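Local coordinates for protein possible galactose mutarotase (Streptomyces platensis subsp. rosaceus, PDB 4RNL) that is of unconfirmed function but, as a member of the aldose 1-epimerase family, probably interconverts the alpha and beta anomers of galactose or a related sugar, at residues A32-R37 with Y156-G161; R256-L261 with L272-P277; R268-A273 with T336-S341. All coordinates share one frame; numbering follows the deposited sequence.

Interaction 1: A32-R37 with Y156-G161; sequences AGLRVR and YTLSAG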
# COMPACT_ATOMS: atom_id res chain seq x y z
N ALA A 32 -24.65 -3.56 0.82
CA ALA A 32 -24.32 -3.31 -0.58
C ALA A 32 -23.01 -2.55 -0.71
O ALA A 32 -22.52 -2.32 -1.82
CB ALA A 32 -25.45 -2.57 -1.27
N GLY A 33 -22.46 -2.14 0.43
CA GLY A 33 -21.21 -1.40 0.44
C GLY A 33 -20.07 -2.22 1.02
O GLY A 33 -19.94 -3.41 0.72
N LEU A 34 -19.25 -1.58 1.85
CA LEU A 34 -18.07 -2.22 2.39
C LEU A 34 -18.06 -2.14 3.89
O LEU A 34 -18.72 -1.30 4.49
CB LEU A 34 -16.81 -1.51 1.89
CG LEU A 34 -16.52 -1.37 0.41
CD1 LEU A 34 -15.13 -0.79 0.26
CD2 LEU A 34 -16.62 -2.71 -0.28
N ARG A 35 -17.26 -3.02 4.50
CA ARG A 35 -16.79 -2.78 5.86
C ARG A 35 -15.27 -2.80 5.78
O ARG A 35 -14.67 -3.73 5.21
CB ARG A 35 -17.31 -3.84 6.85
CG ARG A 35 -16.83 -3.58 8.28
CD ARG A 35 -17.63 -4.34 9.33
NE ARG A 35 -17.63 -5.77 9.09
CZ ARG A 35 -18.53 -6.61 9.59
NH1 ARG A 35 -19.50 -6.14 10.37
NH2 ARG A 35 -18.46 -7.91 9.32
N VAL A 36 -14.67 -1.74 6.29
CA VAL A 36 -13.22 -1.61 6.32
C VAL A 36 -12.83 -1.33 7.75
O VAL A 36 -13.44 -0.49 8.41
CB VAL A 36 -12.75 -0.45 5.41
CG1 VAL A 36 -11.24 -0.24 5.55
CG2 VAL A 36 -13.13 -0.73 3.94
N ARG A 37 -11.81 -2.03 8.25
CA ARG A 37 -11.31 -1.75 9.59
C ARG A 37 -9.86 -1.29 9.50
O ARG A 37 -9.07 -1.88 8.78
CB ARG A 37 -11.43 -2.99 10.48
CG ARG A 37 -12.85 -3.50 10.63
CD ARG A 37 -12.92 -4.62 11.66
NE ARG A 37 -14.28 -5.15 11.79
CZ ARG A 37 -14.66 -6.34 11.34
NH1 ARG A 37 -13.78 -7.14 10.75
NH2 ARG A 37 -15.92 -6.74 11.49
N TYR A 156 -8.64 8.07 5.72
CA TYR A 156 -9.30 6.90 5.15
C TYR A 156 -10.80 7.16 5.21
O TYR A 156 -11.36 7.31 6.30
CB TYR A 156 -9.02 5.65 6.00
CG TYR A 156 -7.56 5.23 6.17
CD1 TYR A 156 -6.70 5.95 6.99
CD2 TYR A 156 -7.07 4.08 5.55
CE1 TYR A 156 -5.37 5.55 7.18
CE2 TYR A 156 -5.74 3.67 5.73
CZ TYR A 156 -4.90 4.42 6.54
OH TYR A 156 -3.60 4.00 6.72
N THR A 157 -11.47 7.24 4.06
CA THR A 157 -12.93 7.42 4.07
C THR A 157 -13.63 6.41 3.17
O THR A 157 -13.03 5.86 2.24
CB THR A 157 -13.34 8.83 3.64
OG1 THR A 157 -12.73 9.14 2.38
CG2 THR A 157 -12.89 9.85 4.68
N LEU A 158 -14.90 6.18 3.46
CA LEU A 158 -15.66 5.17 2.75
C LEU A 158 -16.91 5.82 2.21
O LEU A 158 -17.59 6.56 2.91
CB LEU A 158 -16.03 4.03 3.71
CG LEU A 158 -16.89 2.88 3.18
CD1 LEU A 158 -16.18 2.17 2.02
CD2 LEU A 158 -17.21 1.90 4.31
N SER A 159 -17.20 5.56 0.94
CA SER A 159 -18.45 6.00 0.34
C SER A 159 -18.98 4.86 -0.51
O SER A 159 -18.36 4.50 -1.51
CB SER A 159 -18.22 7.23 -0.53
OG SER A 159 -19.44 7.68 -1.10
N ALA A 160 -20.12 4.30 -0.10
CA ALA A 160 -20.68 3.13 -0.79
C ALA A 160 -19.65 2.02 -0.94
O ALA A 160 -19.16 1.47 0.05
CB ALA A 160 -21.27 3.53 -2.15
N GLY A 161 -19.29 1.69 -2.18
CA GLY A 161 -18.35 0.61 -2.41
C GLY A 161 -16.90 1.04 -2.59
O GLY A 161 -16.07 0.23 -3.00
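Where L34 meets L158 and G161 the flat groups are peptide carbonyls: L158 CD2 lies 3.5 Å from L34 O, and L34 CD1 comes equally close to G161 O. On the side of the strand turned from 156-161, R37 NH2 stands over one face of the R35 guanidinium, 3.1 Å above its plane, toward the rim. Both arginines are drawn to E49, R35 NE by a salt bridge to OE2 and R37 by a long, weak ion pair, and the carboxylate probably offsets the closeness of the two donors.

Between the side chains the contact is apolar. CD1 of L158 sits 3.6 Å from CD1 of L34 and also rests against L34 CB. With CG anti to the backbone N (chi1 178°), L158 sends CD1 to the L34 side chain and CD2 to L34 O. Leucine suits both buried places, and L34 CD1 also packs on the ring of F340. If an alanine stood here in place of L34, L158 CD1 would probably lose most of its mate and a gap would be likely to open beside G161 O and the F340 ring.

G33 has a steric reason to be glycine: a CB on this backbone would fall only 3.0 Å from A160 O. Instead its CA approaches that oxygen to 3.5 Å. A160 O and L34 N form no direct hydrogen bond, but S29 OG is hydrogen-bonded to both and so bridges the two segments. A160, with a positive phi of 52°, and G161 have the backbone angles of a type II' turn, making this the tight two-residue hairpin between strands 150-159 and 162-171, packed against the small N-terminal antiparallel sheet of the galactose mutarotase-like beta-sandwich fold.

Interaction 2: R256-L261 with L272-P277; sequences RTVAEL and LATTEP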
# COMPACT_ATOMS: atom_id res chain seq x y z
N ARG A 256 -7.03 8.74 -11.46
CA ARG A 256 -7.70 8.10 -12.58
C ARG A 256 -7.50 6.60 -12.44
O ARG A 256 -6.54 6.17 -11.80
CB ARG A 256 -7.15 8.61 -13.93
CG ARG A 256 -5.81 7.99 -14.40
CD ARG A 256 -4.64 8.28 -13.46
NE ARG A 256 -3.34 8.15 -14.13
CZ ARG A 256 -2.16 8.18 -13.50
NH1 ARG A 256 -1.04 8.06 -14.19
NH2 ARG A 256 -2.12 8.32 -12.18
N THR A 257 -8.41 5.81 -13.00
CA THR A 257 -8.32 4.35 -12.89
C THR A 257 -7.06 3.86 -13.61
O THR A 257 -6.86 4.17 -14.78
CB THR A 257 -9.54 3.68 -13.52
OG1 THR A 257 -10.72 4.14 -12.84
CG2 THR A 257 -9.44 2.16 -13.41
N VAL A 258 -6.22 3.11 -12.91
CA VAL A 258 -4.97 2.62 -13.49
C VAL A 258 -4.87 1.11 -13.44
O VAL A 258 -4.01 0.50 -14.10
CB VAL A 258 -3.73 3.20 -12.78
CG1 VAL A 258 -3.67 4.73 -12.95
CG2 VAL A 258 -3.74 2.80 -11.30
N ALA A 259 -5.76 0.48 -12.67
CA ALA A 259 -5.73 -0.97 -12.55
C ALA A 259 -7.13 -1.51 -12.36
O ALA A 259 -7.93 -0.91 -11.63
CB ALA A 259 -4.84 -1.39 -11.39
N GLU A 260 -7.41 -2.63 -13.00
CA GLU A 260 -8.68 -3.34 -12.79
C GLU A 260 -8.36 -4.79 -12.49
O GLU A 260 -7.73 -5.47 -13.31
CB GLU A 260 -9.58 -3.24 -14.03
CG GLU A 260 -10.10 -1.82 -14.28
CD GLU A 260 -10.82 -1.68 -15.60
OE1 GLU A 260 -10.64 -2.56 -16.47
OE2 GLU A 260 -11.56 -0.69 -15.78
N LEU A 261 -8.78 -5.25 -11.32
CA LEU A 261 -8.52 -6.62 -10.89
C LEU A 261 -9.87 -7.32 -10.76
O LEU A 261 -10.86 -6.70 -10.33
CB LEU A 261 -7.81 -6.58 -9.53
CG LEU A 261 -7.36 -7.88 -8.87
CD1 LEU A 261 -6.24 -8.57 -9.64
CD2 LEU A 261 -6.90 -7.56 -7.44
N LEU A 272 -8.83 0.41 -9.31
CA LEU A 272 -7.89 1.17 -8.48
C LEU A 272 -7.54 2.46 -9.20
O LEU A 272 -7.03 2.41 -10.33
CB LEU A 272 -6.61 0.34 -8.27
CG LEU A 272 -5.58 0.87 -7.27
CD1 LEU A 272 -6.20 0.95 -5.89
CD2 LEU A 272 -4.32 0.01 -7.22
N ALA A 273 -7.82 3.59 -8.57
CA ALA A 273 -7.52 4.90 -9.16
C ALA A 273 -6.48 5.61 -8.31
O ALA A 273 -6.49 5.49 -7.08
CB ALA A 273 -8.77 5.73 -9.30
N THR A 274 -5.59 6.37 -8.95
CA THR A 274 -4.52 7.02 -8.20
C THR A 274 -3.97 8.25 -8.90
O THR A 274 -4.11 8.41 -10.11
CB THR A 274 -3.36 6.04 -7.89
OG1 THR A 274 -2.47 6.63 -6.94
CG2 THR A 274 -2.58 5.69 -9.16
N THR A 275 -3.34 9.11 -8.11
CA THR A 275 -2.59 10.25 -8.61
C THR A 275 -1.14 9.86 -8.92
O THR A 275 -0.41 10.58 -9.60
CB THR A 275 -2.55 11.36 -7.55
OG1 THR A 275 -2.10 10.79 -6.32
CG2 THR A 275 -3.94 11.96 -7.35
N GLU A 276 -0.72 8.71 -8.40
CA GLU A 276 0.68 8.28 -8.48
C GLU A 276 1.13 7.89 -9.89
O GLU A 276 0.31 7.46 -10.71
CB GLU A 276 0.90 7.09 -7.54
CG GLU A 276 0.80 7.45 -6.06
CD GLU A 276 2.00 8.26 -5.57
OE1 GLU A 276 3.11 8.06 -6.10
OE2 GLU A 276 1.83 9.09 -4.65
N PRO A 277 2.44 7.99 -10.16
CA PRO A 277 2.98 7.61 -11.47
C PRO A 277 3.37 6.13 -11.57
O PRO A 277 3.66 5.62 -12.66
CB PRO A 277 4.25 8.45 -11.55
CG PRO A 277 4.73 8.51 -10.10
CD PRO A 277 3.46 8.62 -9.30
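Backbone hydrogen bonds tie R256 and T274 into an antiparallel pair, with T274 N to R256 O at 3.0 Å. Farther along, L272 O accepts from two successive amides: V258 N at 2.8 Å, almost straight, and A259 N at 3.3 Å. L272 N returns a bond of 2.8 Å to A259 O.

The side-chain polar bonds come from R256. Its chain, bent at chi2 (-63°), folds back along the partner strand and presents NH2 to T274 O at 2.9 Å and E276 O at 3.0 Å. T274 O is thus gripped from opposite faces of its plane, by R256 N and R256 NH2. The other terminal nitrogen, NH1, bonds to D248 O, and V258 CG1 lies over one guanidinium face; an arginine suits a place with several carbonyls to satisfy. T274 OG1 accepts from E276 N in an ST turn and also bonds to T336 OG1.

Two apolar contacts complete the pairing: V258 CG2 meets T274 CG2 at 3.8 Å, and A259 CB meets L272 CB at 4.0 Å, a small residue fitting beside the branched leucine. V258 and A259 facing the single residue L272 make a classic beta bulge in the hairpin of strands 256-262 and 268-274.

Interaction 3: R268-A273 with T336-S341; sequences RALALA and TVYAFS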
# COMPACT_ATOMS: atom_id res chain seq x y z
N ARG A 268 -16.19 -10.65 -7.87
CA ARG A 268 -15.76 -9.38 -7.28
C ARG A 268 -14.76 -8.67 -8.18
O ARG A 268 -13.86 -9.29 -8.74
CB ARG A 268 -15.15 -9.58 -5.89
CG ARG A 268 -16.17 -10.05 -4.84
CD ARG A 268 -15.66 -9.83 -3.41
NE ARG A 268 -16.55 -10.45 -2.42
CZ ARG A 268 -16.55 -11.74 -2.12
NH1 ARG A 268 -15.71 -12.57 -2.73
NH2 ARG A 268 -17.39 -12.21 -1.22
N ALA A 269 -14.93 -7.36 -8.31
CA ALA A 269 -14.05 -6.54 -9.15
C ALA A 269 -13.53 -5.35 -8.36
O ALA A 269 -14.25 -4.79 -7.54
CB ALA A 269 -14.80 -6.06 -10.38
N LEU A 270 -12.29 -4.98 -8.64
CA LEU A 270 -11.69 -3.78 -8.07
C LEU A 270 -11.19 -2.88 -9.18
O LEU A 270 -10.53 -3.34 -10.11
CB LEU A 270 -10.49 -4.16 -7.20
CG LEU A 270 -9.57 -3.01 -6.75
CD1 LEU A 270 -10.28 -2.13 -5.72
CD2 LEU A 270 -8.29 -3.59 -6.18
N ALA A 271 -11.54 -1.60 -9.09
CA ALA A 271 -10.95 -0.57 -9.93
C ALA A 271 -10.12 0.32 -9.02
O ALA A 271 -10.65 0.90 -8.06
CB ALA A 271 -12.03 0.25 -10.64
N LEU A 272 -8.83 0.41 -9.31
CA LEU A 272 -7.89 1.17 -8.48
C LEU A 272 -7.54 2.46 -9.20
O LEU A 272 -7.03 2.41 -10.33
CB LEU A 272 -6.61 0.34 -8.27
CG LEU A 272 -5.58 0.87 -7.27
CD1 LEU A 272 -6.20 0.95 -5.89
CD2 LEU A 272 -4.32 0.01 -7.22
N ALA A 273 -7.82 3.59 -8.57
CA ALA A 273 -7.52 4.90 -9.16
C ALA A 273 -6.48 5.61 -8.31
O ALA A 273 -6.49 5.49 -7.08
CB ALA A 273 -8.77 5.73 -9.30
N THR A 336 -5.42 7.61 -3.51
CA THR A 336 -5.72 6.33 -4.14
C THR A 336 -7.12 5.90 -3.72
O THR A 336 -7.54 6.09 -2.58
CB THR A 336 -4.64 5.28 -3.78
OG1 THR A 336 -3.36 5.71 -4.30
CG2 THR A 336 -4.98 3.93 -4.39
N VAL A 337 -7.89 5.37 -4.67
CA VAL A 337 -9.26 4.95 -4.39
C VAL A 337 -9.41 3.50 -4.80
O VAL A 337 -9.05 3.11 -5.91
CB VAL A 337 -10.29 5.80 -5.16
CG1 VAL A 337 -11.71 5.36 -4.80
CG2 VAL A 337 -10.10 7.29 -4.89
N TYR A 338 -9.94 2.68 -3.89
CA TYR A 338 -10.22 1.29 -4.17
C TYR A 338 -11.73 1.17 -4.35
O TYR A 338 -12.46 1.21 -3.37
CB TYR A 338 -9.81 0.42 -2.99
CG TYR A 338 -8.33 0.42 -2.66
CD1 TYR A 338 -7.73 1.50 -2.03
CD2 TYR A 338 -7.54 -0.69 -2.95
CE1 TYR A 338 -6.37 1.49 -1.72
CE2 TYR A 338 -6.20 -0.72 -2.64
CZ TYR A 338 -5.62 0.37 -2.03
OH TYR A 338 -4.28 0.34 -1.73
N ALA A 339 -12.19 1.01 -5.59
CA ALA A 339 -13.62 0.95 -5.87
C ALA A 339 -14.04 -0.49 -6.18
O ALA A 339 -13.61 -1.06 -7.19
CB ALA A 339 -14.00 1.89 -7.02
N PHE A 340 -14.87 -1.06 -5.32
CA PHE A 340 -15.30 -2.45 -5.48
C PHE A 340 -16.65 -2.52 -6.16
O PHE A 340 -17.51 -1.67 -5.95
CB PHE A 340 -15.34 -3.17 -4.12
CG PHE A 340 -13.98 -3.33 -3.49
CD1 PHE A 340 -13.43 -2.31 -2.73
CD2 PHE A 340 -13.24 -4.50 -3.67
CE1 PHE A 340 -12.17 -2.45 -2.15
CE2 PHE A 340 -11.99 -4.65 -3.10
CZ PHE A 340 -11.45 -3.62 -2.35
N SER A 341 -16.84 -3.56 -6.97
CA SER A 341 -18.11 -3.80 -7.65
C SER A 341 -18.16 -5.27 -7.99
O SER A 341 -17.32 -6.04 -7.51
CB SER A 341 -18.20 -2.97 -8.93
OG SER A 341 -17.15 -3.30 -9.82
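Strands 268-273 and 336-341 run antiparallel in regular register, their short axes 4.7 Å apart, with six backbone hydrogen bonds joining the pairs A269-S341, A271-A339 and A273-V337. They are neighbours in the large antiparallel sheet of the mutarotase-like beta-sandwich.

The face carrying L270, L272, Y338 and F340, largely buried, alternates leucine methyls with aromatic rings. L272 CD1 stands over one face of the Y338 ring, 3.7 Å from its centroid, a CH-pi contact. L270 CD1 does the same for F340 at 4.0 Å, while the same methyl lies at the edge of the Y338 ring and 3.8 Å from Y338 CB. Each ring's CG lies anti to its carbonyl carbon (chi1 -64° for Y338, -66° for F340), which places the ring beside the leucine of the neighbouring strand. Leucine suits such places, since a methyl at the end of a branch can settle on a ring without needing a polar partner.

On the other face A269, A271, A273, A339, V337 and S341 are small or beta-branched, the last with its OG 3.7 Å from A269 CB. R268 stretches away, its NE hydrogen-bonded to A50 O in the N-terminal sheet. T336 divides its side chain: OG1 bonds to T309 OG1 and T274 OG1, whereas CG2 lies against L272 CD1, 3.6 Å away, and near A273 O.

In the fold
Interactions 2 and 3 share strand 268-274, using opposite edges of it, so three neighbouring strands of the large sheet are joined in turn; the L261 O to L270 N bond extends the pairing of 256-262 with 268-274. Interaction 1 brings the N-terminal sheet against the same large sheet at its 156-161 hairpin, and meets interaction 3 through G161 O and F340 N and through L34 against the F340 ring. Its chemistry is mainly side-chain packing between layers, with S29 bridging, whereas the other two depend on backbone bonds within the sheet. Interactions 1 and 2 are mostly buried; interaction 3 is mixed, with one apolar face and one face partly exposed. Only interaction 2 adds a charged side chain bonding directly across the strands.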